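Local atomic coordinates of protein K7 (Vaccinia virus WR, PDB entry 3JRV), a protein that binds the host RNA helicase DDX3 and so blocks IRF3 activation, and also targets TRAF6 and IRAK2 to prevent NF-kappa-B activation during infection. Residues S97-I102 with N138-F143; Y54-K59 with L142-K147. All coordinates share one frame; numbering follows the deposited sequence.

Interaction 1: residues S97-I102 with N138-F143; sequences SLFATI and NILILF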
ATOM      1  N   SER A  97       3.601 -11.925   6.121  1.00 10.48           N
ATOM      2  CA  SER A  97       2.763 -11.007   6.895  0.70 12.11           C
ATOM      3  C   SER A  97       2.943  -9.569   6.387  1.00 11.26           C
ATOM      4  O   SER A  97       1.968  -8.809   6.265  1.00 10.74           O
ATOM      5  CB  SER A  97       3.088 -11.094   8.396  0.70 13.25           C
ATOM      6  OG  SER A  97       2.137 -10.338   9.099  0.70 22.57           O
ATOM      7  N   LEU A  98       4.181  -9.200   6.057  1.00  9.20           N
ATOM      8  CA  LEU A  98       4.450  -7.845   5.587  1.00  8.43           C
ATOM      9  C   LEU A  98       3.696  -7.626   4.259  1.00  8.62           C
ATOM     10  O   LEU A  98       3.044  -6.566   4.061  1.00  8.46           O
ATOM     11  CB  LEU A  98       5.968  -7.661   5.411  1.00  8.25           C
ATOM     12  CG  LEU A  98       6.400  -6.345   4.715  1.00  7.97           C
ATOM     13  CD1 LEU A  98       5.962  -5.149   5.595  1.00 12.90           C
ATOM     14  CD2 LEU A  98       7.936  -6.377   4.544  1.00 11.80           C
ATOM     15  N   PHE A  99       3.875  -8.551   3.313  1.00  7.57           N
ATOM     16  CA  PHE A  99       3.254  -8.395   1.981  1.00  7.67           C
ATOM     17  C   PHE A  99       1.739  -8.432   2.085  1.00  7.85           C
ATOM     18  O   PHE A  99       1.050  -7.674   1.390  1.00  9.30           O
ATOM     19  CB  PHE A  99       3.757  -9.396   0.933  1.00  9.05           C
ATOM     20  CG  PHE A  99       5.235  -9.313   0.635  1.00  6.91           C
ATOM     21  CD1 PHE A  99       6.025  -8.292   1.153  1.00  7.68           C
ATOM     22  CD2 PHE A  99       5.805 -10.250  -0.226  1.00 10.27           C
ATOM     23  CE1 PHE A  99       7.434  -8.233   0.849  1.00  9.84           C
ATOM     24  CE2 PHE A  99       7.209 -10.214  -0.537  1.00  9.98           C
ATOM     25  CZ  PHE A  99       7.998  -9.185  -0.023  1.00 10.76           C
ATOM     26  N   ALA A 100       1.204  -9.306   2.943  1.00  8.13           N
ATOM     27  CA  ALA A 100      -0.256  -9.336   3.181  1.00  8.49           C
ATOM     28  C   ALA A 100      -0.731  -8.006   3.726  1.00  9.10           C
ATOM     29  O   ALA A 100      -1.821  -7.540   3.372  1.00  9.65           O
ATOM     30  CB  ALA A 100      -0.595 -10.437   4.159  1.00  8.06           C
ATOM     31  N   THR A 101       0.057  -7.382   4.594  1.00  8.79           N
ATOM     32  CA  THR A 101      -0.378  -6.142   5.259  1.00  8.92           C
ATOM     33  C   THR A 101      -0.382  -5.012   4.222  1.00  8.94           C
ATOM     34  O   THR A 101      -1.306  -4.198   4.185  1.00 10.75           O
ATOM     35  CB  THR A 101       0.548  -5.769   6.439  1.00 10.56           C
ATOM     36  OG1 THR A 101       0.497  -6.820   7.407  1.00 12.81           O
ATOM     37  CG2 THR A 101       0.141  -4.448   7.160  1.00 11.36           C
ATOM     38  N   ILE A 102       0.656  -4.935   3.388  1.00  8.76           N
ATOM     39  CA  ILE A 102       0.626  -3.961   2.289  1.00  8.73           C
ATOM     40  C   ILE A 102      -0.582  -4.203   1.375  1.00  8.76           C
ATOM     41  O   ILE A 102      -1.252  -3.234   0.953  1.00  9.79           O
ATOM     42  CB  ILE A 102       1.977  -4.003   1.490  1.00  7.85           C
ATOM     43  CG1 ILE A 102       3.098  -3.568   2.437  1.00 10.57           C
ATOM     44  CG2 ILE A 102       1.882  -3.120   0.231  1.00 11.47           C
ATOM     45  CD1 ILE A 102       4.489  -3.892   1.878  1.00 13.57           C
ATOM     46  N   ASN A 138      14.289  -4.056   4.280  1.00 11.19           N
ATOM     47  CA  ASN A 138      15.211  -4.949   3.600  1.00 11.14           C
ATOM     48  C   ASN A 138      14.521  -6.141   2.937  1.00 11.04           C
ATOM     49  O   ASN A 138      14.857  -6.498   1.804  1.00 11.51           O
ATOM     50  CB  ASN A 138      16.295  -5.398   4.565  1.00 13.05           C
ATOM     51  CG  ASN A 138      17.297  -4.259   4.845  1.00 20.20           C
ATOM     52  OD1 ASN A 138      17.404  -3.293   4.057  1.00 24.40           O
ATOM     53  ND2 ASN A 138      17.992  -4.339   5.959  1.00 23.51           N
ATOM     54  N   ILE A 139      13.543  -6.730   3.636  1.00 10.04           N
ATOM     55  CA  ILE A 139      12.795  -7.847   3.075  1.00 10.59           C
ATOM     56  C   ILE A 139      12.174  -7.372   1.740  1.00  8.79           C
ATOM     57  O   ILE A 139      12.216  -8.067   0.730  1.00  9.80           O
ATOM     58  CB  ILE A 139      11.695  -8.323   4.034  1.00 10.80           C
ATOM     59  CG1 ILE A 139      12.347  -9.102   5.190  1.00 13.32           C
ATOM     60  CG2 ILE A 139      10.670  -9.223   3.277  1.00 11.76           C
ATOM     61  CD1 ILE A 139      11.429  -9.308   6.356  1.00 15.76           C
ATOM     62  N   LEU A 140      11.504  -6.231   1.788  1.00  9.89           N
ATOM     63  CA  LEU A 140      10.781  -5.736   0.621  1.00  9.61           C
ATOM     64  C   LEU A 140      11.723  -5.410  -0.541  1.00  9.65           C
ATOM     65  O   LEU A 140      11.509  -5.854  -1.669  1.00  9.77           O
ATOM     66  CB  LEU A 140       9.916  -4.533   0.986  1.00  8.14           C
ATOM     67  CG  LEU A 140       9.124  -3.973  -0.205  1.00 11.47           C
ATOM     68  CD1 LEU A 140       8.244  -5.047  -0.850  1.00 11.32           C
ATOM     69  CD2 LEU A 140       8.328  -2.745   0.236  1.00 12.29           C
ATOM     70  N   ILE A 141      12.791  -4.674  -0.271  1.00  9.78           N
ATOM     71  CA  ILE A 141      13.634  -4.262  -1.413  1.00 10.34           C
ATOM     72  C   ILE A 141      14.374  -5.451  -2.027  1.00 11.07           C
ATOM     73  O   ILE A 141      14.513  -5.519  -3.234  1.00 11.40           O
ATOM     74  CB  ILE A 141      14.607  -3.130  -1.081  1.00 10.46           C
ATOM     75  CG1 ILE A 141      15.212  -2.609  -2.388  1.00 12.85           C
ATOM     76  CG2 ILE A 141      15.688  -3.584  -0.104  1.00 11.87           C
ATOM     77  CD1 ILE A 141      15.875  -1.245  -2.187  1.00 14.98           C
ATOM     78  N   LEU A 142      14.779  -6.423  -1.203  1.00 10.31           N
ATOM     79  CA  LEU A 142      15.462  -7.599  -1.763  1.00 12.25           C
ATOM     80  C   LEU A 142      14.490  -8.395  -2.639  1.00 10.53           C
ATOM     81  O   LEU A 142      14.851  -8.914  -3.682  1.00 11.44           O
ATOM     82  CB  LEU A 142      16.025  -8.493  -0.634  1.00 11.75           C
ATOM     83  CG  LEU A 142      17.136  -7.772   0.128  1.00 20.27           C
ATOM     84  CD1 LEU A 142      17.593  -8.551   1.339  1.00 21.75           C
ATOM     85  CD2 LEU A 142      18.305  -7.307  -0.785  1.00 21.28           C
ATOM     86  N   PHE A 143      13.241  -8.510  -2.172  1.00 10.11           N
ATOM     87  CA  PHE A 143      12.239  -9.218  -2.937  1.00  8.91           C
ATOM     88  C   PHE A 143      11.990  -8.516  -4.282  1.00  8.89           C
ATOM     89  O   PHE A 143      11.915  -9.163  -5.328  1.00 10.24           O
ATOM     90  CB  PHE A 143      10.940  -9.335  -2.134  1.00  9.11           C
ATOM     91  CG  PHE A 143       9.820  -9.921  -2.919  1.00  9.47           C
ATOM     92  CD1 PHE A 143       9.634 -11.311  -3.000  1.00 14.51           C
ATOM     93  CD2 PHE A 143       8.910  -9.077  -3.562  1.00 10.96           C
ATOM     94  CE1 PHE A 143       8.572 -11.869  -3.735  1.00 15.08           C
ATOM     95  CE2 PHE A 143       7.831  -9.636  -4.314  1.00 10.82           C
ATOM     96  CZ  PHE A 143       7.679 -11.025  -4.408  1.00 16.18           C
TER
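The phenyl ring of Phe-99 drives its outer edge onto one face of the Phe-143 ring. Its CE2 stands 3.4 Å above the plane of Phe-143, over the centre of that ring, while Phe-99 CZ lies 3.5 Å from Phe-143 CG, near the root of the side chain. The planes are inclined at 59° and the centroids are 4.7 Å apart, an edge-to-face pair tilted from a strict T. With CG anti to the backbone N (chi1 174°), Phe-143 directs its ring toward Phe-99, and the turn about chi2 presents a face to it. On the other outer corner of Phe-99, CE1 approaches Leu-140 CD1 at 3.7 Å and, a little farther off, CG2 of Ile-139, so that one ring spans a full turn of the helix across from it. The helices concerned, 95-114 and 134-148, belong to the all-helical Bcl-2-like fold of poxvirus immune evasion proteins; the axes of segments 97-102 and 138-143 come within 11.0 Å and cross nearly at right angles, at -85°. That separation is bridged by side chains alone, and the contact is wholly apolar. Leu-98 and Ile-139 run past one another in opposite directions, CD2 of the leucine meeting CG2 of the isoleucine at 4.1 Å. Ile-102 comes in more loosely, its CD1 4.3 Å from Leu-140 CD2. Phe-60 of helix 60-68 stacks on Phe-99 and also touches Leu-140 and Ile-102, and Ile-30 of helix 26-42 packs against the same two aliphatic side chains.

Interaction 2: residues Y54-K59 with L142-K147; sequences YKELMK and LFLEKK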
ATOM      1  N   TYR A  54       5.035  -0.942  -9.591  1.00  6.39           N
ATOM      2  CA  TYR A  54       3.637  -0.938  -9.102  1.00  7.17           C
ATOM      3  C   TYR A  54       2.946  -2.260  -9.368  1.00  7.55           C
ATOM      4  O   TYR A  54       2.230  -2.753  -8.500  1.00  7.79           O
ATOM      5  CB  TYR A  54       2.843   0.195  -9.757  1.00  7.07           C
ATOM      6  CG  TYR A  54       2.845   1.483  -8.981  1.00  7.23           C
ATOM      7  CD1 TYR A  54       3.952   1.917  -8.265  1.00  7.25           C
ATOM      8  CD2 TYR A  54       1.757   2.360  -9.096  1.00  8.15           C
ATOM      9  CE1 TYR A  54       3.982   3.184  -7.641  1.00  7.97           C
ATOM     10  CE2 TYR A  54       1.752   3.572  -8.436  1.00  7.52           C
ATOM     11  CZ  TYR A  54       2.833   3.979  -7.689  1.00  7.78           C
ATOM     12  OH  TYR A  54       2.770   5.236  -7.147  1.00 11.15           O
ATOM     13  N   LYS A  55       3.135  -2.849 -10.544  0.80  8.22           N
ATOM     14  CA  LYS A  55       2.506  -4.164 -10.845  0.80  9.10           C
ATOM     15  C   LYS A  55       2.965  -5.208  -9.815  0.80  8.31           C
ATOM     16  O   LYS A  55       2.159  -6.023  -9.366  0.80  7.44           O
ATOM     17  CB  LYS A  55       2.803  -4.595 -12.290  0.80 10.33           C
ATOM     18  CG  LYS A  55       1.933  -3.799 -13.280  0.80 14.92           C
ATOM     19  CD  LYS A  55       2.223  -4.185 -14.708  0.80 23.06           C
ATOM     20  CE  LYS A  55       1.411  -3.324 -15.656  0.80 25.35           C
ATOM     21  NZ  LYS A  55       2.112  -3.311 -16.959  0.80 32.43           N
ATOM     22  N   GLU A  56       4.259  -5.195  -9.442  1.00  7.39           N
ATOM     23  CA  GLU A  56       4.715  -6.138  -8.418  1.00  8.68           C
ATOM     24  C   GLU A  56       4.010  -5.914  -7.092  1.00  8.18           C
ATOM     25  O   GLU A  56       3.607  -6.886  -6.428  1.00  9.65           O
ATOM     26  CB  GLU A  56       6.226  -6.033  -8.176  1.00 12.38           C
ATOM     27  CG  GLU A  56       7.112  -6.907  -9.028  1.00 22.58           C
ATOM     28  CD  GLU A  56       6.632  -8.335  -9.292  1.00 21.00           C
ATOM     29  OE1 GLU A  56       6.428  -9.221  -8.403  1.00 22.69           O
ATOM     30  OE2 GLU A  56       6.630  -8.623 -10.483  1.00 22.69           O
ATOM     31  N   LEU A  57       3.859  -4.646  -6.691  1.00  7.39           N
ATOM     32  CA  LEU A  57       3.143  -4.333  -5.435  1.00  7.17           C
ATOM     33  C   LEU A  57       1.693  -4.784  -5.535  1.00  8.73           C
ATOM     34  O   LEU A  57       1.141  -5.278  -4.524  1.00  8.39           O
ATOM     35  CB  LEU A  57       3.219  -2.830  -5.078  1.00  8.13           C
ATOM     36  CG  LEU A  57       4.683  -2.354  -4.885  1.00  5.41           C
ATOM     37  CD1 LEU A  57       4.633  -0.824  -4.619  1.00  8.45           C
ATOM     38  CD2 LEU A  57       5.276  -3.064  -3.697  1.00  9.22           C
HETATM   39  N   MSE A  58       1.083  -4.654  -6.720  1.00  7.02           N
HETATM   40  CA  MSE A  58      -0.330  -5.039  -6.854  1.00  8.18           C
HETATM   41  C   MSE A  58      -0.532  -6.536  -6.625  1.00  9.14           C
HETATM   42  O   MSE A  58      -1.627  -6.965  -6.218  1.00  9.70           O
HETATM   43  CB  MSE A  58      -0.846  -4.632  -8.247  1.00  9.07           C
HETATM   44  CG  MSE A  58      -0.896  -3.135  -8.283  1.00 11.93           C
HETATM   45 SE   MSE A  58      -1.231  -2.430 -10.066  0.70 23.33          SE
HETATM   46  CE  MSE A  58      -3.061  -2.730  -9.876  1.00 21.27           C
ATOM     47  N   LYS A  59       0.496  -7.341  -6.936  1.00  8.30           N
ATOM     48  CA  LYS A  59       0.419  -8.784  -6.638  1.00  9.71           C
ATOM     49  C   LYS A  59       0.265  -9.109  -5.144  1.00  8.55           C
ATOM     50  O   LYS A  59      -0.157 -10.225  -4.793  1.00 11.22           O
ATOM     51  CB  LYS A  59       1.643  -9.527  -7.188  1.00  9.31           C
ATOM     52  CG  LYS A  59       1.635  -9.507  -8.714  1.00 12.05           C
ATOM     53  CD  LYS A  59       2.880 -10.151  -9.302  1.00 18.48           C
ATOM     54  CE  LYS A  59       3.094  -9.771 -10.751  1.00 23.37           C
ATOM     55  NZ  LYS A  59       4.285 -10.540 -11.226  1.00 29.14           N
ATOM     56  N   LEU A 142      14.779  -6.423  -1.203  1.00 10.31           N
ATOM     57  CA  LEU A 142      15.462  -7.599  -1.763  1.00 12.25           C
ATOM     58  C   LEU A 142      14.490  -8.395  -2.639  1.00 10.53           C
ATOM     59  O   LEU A 142      14.851  -8.914  -3.682  1.00 11.44           O
ATOM     60  CB  LEU A 142      16.025  -8.493  -0.634  1.00 11.75           C
ATOM     61  CG  LEU A 142      17.136  -7.772   0.128  1.00 20.27           C
ATOM     62  CD1 LEU A 142      17.593  -8.551   1.339  1.00 21.75           C
ATOM     63  CD2 LEU A 142      18.305  -7.307  -0.785  1.00 21.28           C
ATOM     64  N   PHE A 143      13.241  -8.510  -2.172  1.00 10.11           N
ATOM     65  CA  PHE A 143      12.239  -9.218  -2.937  1.00  8.91           C
ATOM     66  C   PHE A 143      11.990  -8.516  -4.282  1.00  8.89           C
ATOM     67  O   PHE A 143      11.915  -9.163  -5.328  1.00 10.24           O
ATOM     68  CB  PHE A 143      10.940  -9.335  -2.134  1.00  9.11           C
ATOM     69  CG  PHE A 143       9.820  -9.921  -2.919  1.00  9.47           C
ATOM     70  CD1 PHE A 143       9.634 -11.311  -3.000  1.00 14.51           C
ATOM     71  CD2 PHE A 143       8.910  -9.077  -3.562  1.00 10.96           C
ATOM     72  CE1 PHE A 143       8.572 -11.869  -3.735  1.00 15.08           C
ATOM     73  CE2 PHE A 143       7.831  -9.636  -4.314  1.00 10.82           C
ATOM     74  CZ  PHE A 143       7.679 -11.025  -4.408  1.00 16.18           C
ATOM     75  N   LEU A 144      11.788  -7.193  -4.220  1.00  8.36           N
ATOM     76  CA  LEU A 144      11.501  -6.466  -5.442  1.00  9.52           C
ATOM     77  C   LEU A 144      12.690  -6.516  -6.408  1.00  9.39           C
ATOM     78  O   LEU A 144      12.479  -6.712  -7.603  1.00  9.79           O
ATOM     79  CB  LEU A 144      11.141  -5.013  -5.131  1.00  9.78           C
ATOM     80  CG  LEU A 144       9.834  -4.868  -4.338  1.00 10.08           C
ATOM     81  CD1 LEU A 144       9.697  -3.392  -3.904  1.00 11.10           C
ATOM     82  CD2 LEU A 144       8.651  -5.285  -5.219  1.00 13.27           C
ATOM     83  N   GLU A 145      13.926  -6.379  -5.905  1.00  9.25           N
ATOM     84  CA  GLU A 145      15.095  -6.469  -6.802  1.00 11.36           C
ATOM     85  C   GLU A 145      15.171  -7.830  -7.481  1.00 12.10           C
ATOM     86  O   GLU A 145      15.415  -7.952  -8.678  1.00 13.63           O
ATOM     87  CB  GLU A 145      16.383  -6.135  -6.027  1.00 10.03           C
ATOM     88  CG  GLU A 145      16.432  -4.628  -5.637  1.00 12.80           C
ATOM     89  CD  GLU A 145      17.568  -4.240  -4.715  1.00 13.92           C
ATOM     90  OE1 GLU A 145      17.995  -5.054  -3.861  1.00 16.36           O
ATOM     91  OE2 GLU A 145      17.952  -3.050  -4.769  1.00 19.09           O
ATOM     92  N   LYS A 146      14.904  -8.883  -6.718  1.00 13.41           N
ATOM     93  CA  LYS A 146      14.933 -10.201  -7.310  1.00 15.15           C
ATOM     94  C   LYS A 146      13.866 -10.387  -8.418  1.00 15.31           C
ATOM     95  O   LYS A 146      14.149 -10.907  -9.483  1.00 17.53           O
ATOM     96  CB  LYS A 146      14.838 -11.256  -6.200  1.00 17.73           C
ATOM     97  CG  LYS A 146      14.328 -12.608  -6.697  1.00 26.27           C
ATOM     98  CD  LYS A 146      13.908 -13.521  -5.554  1.00 38.03           C
ATOM     99  CE  LYS A 146      12.716 -12.949  -4.757  1.00 42.08           C
ATOM    100  NZ  LYS A 146      12.739 -13.454  -3.332  1.00 40.18           N
ATOM    101  N   LYS A 147      12.685  -9.807  -8.226  1.00 14.21           N
ATOM    102  CA  LYS A 147      11.629  -9.922  -9.229  1.00 12.45           C
ATOM    103  C   LYS A 147      11.922  -9.032 -10.430  1.00 12.17           C
ATOM    104  O   LYS A 147      11.531  -9.371 -11.542  1.00 15.59           O
ATOM    105  CB  LYS A 147      10.259  -9.547  -8.623  1.00 13.71           C
ATOM    106  CG  LYS A 147       9.800 -10.562  -7.569  1.00 17.64           C
ATOM    107  CD  LYS A 147       9.342 -11.855  -8.243  1.00 24.65           C
ATOM    108  CE  LYS A 147       8.653 -12.789  -7.270  1.00 32.20           C
ATOM    109  NZ  LYS A 147       9.669 -13.707  -6.685  1.00 43.79           N
TER
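Glu-56 has the largest share of the surface buried here. Its CB rests 3.9 Å from CD2 of Leu-144, while the rest of the side chain is bent at chi2 (-41°) and meets Lys-147, the carboxylate end, OE1 foremost, lying against the aliphatic part of the lysine. The two long side chains cross at about a right angle: Glu-56 OE1 lies 3.7 Å from Lys-147 CG, and Glu-56 CD is 3.9 Å from Lys-147 CB. The lysine touches with the base of its chain; the rest of this bent chain turns off from the glutamate, leaving NZ 5.8 Å from Glu-56 OE1. The opposite charges may still attract weakly, but they form no ion pair. The carboxylate is paired instead within its own segment, where Lys-59 NZ gives OE2 of Glu-56 a 3.1 Å salt bridge from above the carboxylate plane. Lys-147 CG in turn lies over one face of the Phe-143 ring, towards its rim. Leu-144, second in surface buried by the contact, reaches Glu-56 with CD2, and the same methyl meets Leu-57 CD2 at 4.3 Å. On helices 52-58 and 134-148 of the Bcl-2-like bundle, the axes of segments 54-58 and 142-147 approach to 11.0 Å at 118°. Helix 26-42 lies against the helix 52-58 side, where its Leu-29 and Tyr-33 pack on Leu-57 and its Glu-32 is hydrogen-bonded to Tyr-54.

Overall arrangement
Both contacts use the C-terminal helix 134-148, and the centres of the two contacts lie about 9 Å apart on the same side of the chain's centre. Interaction 1 joins this helix to helix 95-114, interaction 2 to helix 52-58, so two helices distant in sequence pack on the same helix, sharing Phe-143 between them. Interaction 1 is the larger and wholly hydrophobic, made by buried or partly exposed side chains. Interaction 2 combines a buried leucine pair with a charged margin, where an exposed lysine lies against a buried glutamate. The chemistry thus changes along helix 134-148, from aromatic and aliphatic packing to a mixture of aliphatic and charged groups nearer its C-terminal end.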